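MS5a (Brassica napus, PDB 6L77) is a meiosis-related plant protein of unsettled biochemical function, whose cystatin-like folds appear to enhance papain rather than inhibit it. Local coordinates at residues R140-I145 and A206-T211. Numbering follows the deposited sequence.
Sequences RLYMEI and AIVRRT
The phenolic oxygen OH of Y142 has two partners, the guanidinium of R210 and NE2 of H23 on helix 12-29: NE of R210 donates to it over 2.9 Å, in a nearly straight bond (163°), and NH2 of the same guanidinium adds a weak, more bent one at 3.4 Å. The oxygen lies almost in the guanidinium plane, at its NE edge, while the tyrosine ring stands nearly perpendicular to that plane (86°), so the two groups meet edge to edge instead of stacking. The long chain of R210 leaves the strand with CG anti to the backbone N (chi1 -179°), then bends at chi2 and chi3, which brings NE round to the hydroxyl. Its NH1 goes to the backbone O of R184, and W138, at the start of helix 138-150, makes a cation-pi contact with R210. Arginine suits this place because its reach and several N-H donors let one residue serve both hydroxyl and carbonyl. Tyrosine suits its own because the carbon ring gives V208 an apolar surface while its end carries a polar atom: CD2 lies 4.1 Å from CG1 of V208, a compact branched residue two before R210 on the strand, the two side chains crossing at about a right angle. With a leucine in place of R210, the Y142 hydroxyl would probably lose its arginine donors and the R184 carbonyl its partner. The contact thus packs helix 138-150 against strand 201-212, near the middle of the curved antiparallel sheet, in the helix-on-sheet manner of cystatin-like folds. R210 is buried, so its charge probably depends on the hydroxyl, the carbonyl and the indole for stabilisation.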
loop_
_atom_site.group_PDB
_atom_site.type_symbol
_atom_site.label_atom_id
_atom_site.label_comp_id
_atom_site.label_asym_id
_atom_site.label_seq_id
_atom_site.Cartn_x
_atom_site.Cartn_y
_atom_site.Cartn_z
ATOM N N ARG A 140 -3.847 5.654 3.114
ATOM C CA ARG A 140 -4.578 4.850 4.089
ATOM C C ARG A 140 -4.414 3.360 3.815
ATOM O O ARG A 140 -4.266 2.565 4.751
ATOM C CB ARG A 140 -6.065 5.216 4.094
ATOM C CG ARG A 140 -6.916 4.223 4.918
ATOM C CD ARG A 140 -8.325 4.728 5.160
ATOM N NE ARG A 140 -8.967 5.198 3.939
ATOM C CZ ARG A 140 -9.614 4.414 3.082
ATOM N NH1 ARG A 140 -9.700 3.110 3.310
ATOM N NH2 ARG A 140 -10.170 4.935 1.992
ATOM N N LEU A 141 -4.444 2.963 2.537
ATOM C CA LEU A 141 -4.212 1.564 2.188
ATOM C C LEU A 141 -2.882 1.054 2.742
ATOM O O LEU A 141 -2.820 -0.037 3.330
ATOM C CB LEU A 141 -4.251 1.399 0.666
ATOM C CG LEU A 141 -3.930 -0.015 0.153
ATOM C CD1 LEU A 141 -4.913 -1.030 0.719
ATOM C CD2 LEU A 141 -3.977 -0.034 -1.356
ATOM N N TYR A 142 -1.796 1.815 2.546
ATOM C CA TYR A 142 -0.499 1.318 3.002
ATOM C C TYR A 142 -0.462 1.239 4.522
ATOM O O TYR A 142 0.108 0.294 5.086
ATOM C CB TYR A 142 0.652 2.187 2.486
ATOM C CG TYR A 142 0.897 2.187 0.975
ATOM C CD1 TYR A 142 -0.014 1.614 0.081
ATOM C CD2 TYR A 142 2.049 2.772 0.451
ATOM C CE1 TYR A 142 0.229 1.631 -1.305
ATOM C CE2 TYR A 142 2.293 2.799 -0.919
ATOM C CZ TYR A 142 1.379 2.234 -1.790
ATOM O OH TYR A 142 1.625 2.272 -3.139
HETATM N N MSE A 143 -1.092 2.197 5.202
HETATM C CA MSE A 143 -1.246 2.110 6.662
HETATM C C MSE A 143 -2.013 0.849 7.085
HETATM O O MSE A 143 -1.621 0.138 8.014
HETATM C CB MSE A 143 -1.971 3.346 7.207
HETATM C CG MSE A 143 -2.347 3.228 8.692
HETATM SE SE MSE A 143 -3.485 4.715 9.303
HETATM C CE MSE A 143 -5.036 4.416 8.141
ATOM N N GLU A 144 -3.122 0.578 6.393
ATOM C CA GLU A 144 -3.941 -0.576 6.754
ATOM C C GLU A 144 -3.178 -1.882 6.572
ATOM O O GLU A 144 -3.268 -2.784 7.416
ATOM C CB GLU A 144 -5.230 -0.572 5.933
ATOM C CG GLU A 144 -6.172 0.529 6.388
ATOM C CD GLU A 144 -7.444 0.611 5.569
ATOM O OE1 GLU A 144 -7.546 -0.086 4.534
ATOM O OE2 GLU A 144 -8.341 1.385 5.968
ATOM N N ILE A 145 -2.417 -2.006 5.486
ATOM C CA ILE A 145 -1.628 -3.218 5.285
ATOM C C ILE A 145 -0.541 -3.331 6.347
ATOM O O ILE A 145 -0.258 -4.425 6.848
ATOM C CB ILE A 145 -1.042 -3.243 3.861
ATOM C CG1 ILE A 145 -2.179 -3.245 2.836
ATOM C CG2 ILE A 145 -0.168 -4.477 3.670
ATOM C CD1 ILE A 145 -1.725 -3.068 1.412
ATOM N N ALA A 206 4.326 3.642 10.623
ATOM C CA ALA A 206 4.628 2.697 9.556
ATOM C C ALA A 206 5.585 3.349 8.569
ATOM O O ALA A 206 5.482 4.549 8.286
ATOM C CB ALA A 206 3.356 2.239 8.833
ATOM N N ILE A 207 6.527 2.566 8.057
ATOM C CA ILE A 207 7.468 3.026 7.041
ATOM C C ILE A 207 7.372 2.055 5.875
ATOM O O ILE A 207 7.556 0.850 6.062
ATOM C CB ILE A 207 8.908 3.094 7.580
ATOM C CG1 ILE A 207 8.983 4.055 8.772
ATOM C CG2 ILE A 207 9.864 3.535 6.477
ATOM C CD1 ILE A 207 10.345 4.110 9.446
ATOM N N VAL A 208 7.055 2.563 4.682
ATOM C CA VAL A 208 6.813 1.695 3.527
ATOM C C VAL A 208 7.527 2.261 2.309
ATOM O O VAL A 208 7.313 3.424 1.949
ATOM C CB VAL A 208 5.312 1.550 3.211
ATOM C CG1 VAL A 208 5.138 0.626 1.999
ATOM C CG2 VAL A 208 4.543 1.019 4.405
ATOM N N ARG A 209 8.354 1.443 1.660
ATOM C CA ARG A 209 8.946 1.825 0.386
ATOM C C ARG A 209 8.165 1.184 -0.755
ATOM O O ARG A 209 7.993 -0.041 -0.791
ATOM C CB ARG A 209 10.418 1.425 0.291
ATOM C CG ARG A 209 11.045 1.955 -0.995
ATOM C CD ARG A 209 12.471 1.470 -1.194
ATOM N NE ARG A 209 13.375 1.999 -0.183
ATOM C CZ ARG A 209 13.940 1.274 0.780
ATOM N NH1 ARG A 209 13.714 -0.035 0.865
ATOM N NH2 ARG A 209 14.755 1.860 1.651
ATOM N N ARG A 210 7.697 2.012 -1.680
ATOM C CA ARG A 210 7.125 1.557 -2.937
ATOM C C ARG A 210 8.170 1.719 -4.034
ATOM O O ARG A 210 8.633 2.834 -4.299
ATOM C CB ARG A 210 5.866 2.353 -3.299
ATOM C CG ARG A 210 5.220 1.890 -4.616
ATOM C CD ARG A 210 4.661 3.088 -5.403
ATOM N NE ARG A 210 3.521 3.702 -4.720
ATOM C CZ ARG A 210 3.114 4.957 -4.905
ATOM N NH1 ARG A 210 3.761 5.756 -5.746
ATOM N NH2 ARG A 210 2.053 5.411 -4.243
ATOM N N THR A 211 8.523 0.623 -4.687
ATOM C CA THR A 211 9.378 0.701 -5.858
ATOM C C THR A 211 8.598 0.170 -7.048
ATOM O O THR A 211 7.807 -0.770 -6.915
ATOM C CB THR A 211 10.694 -0.066 -5.650
ATOM O OG1 THR A 211 10.412 -1.419 -5.299
ATOM C CG2 THR A 211 11.465 0.563 -4.518
#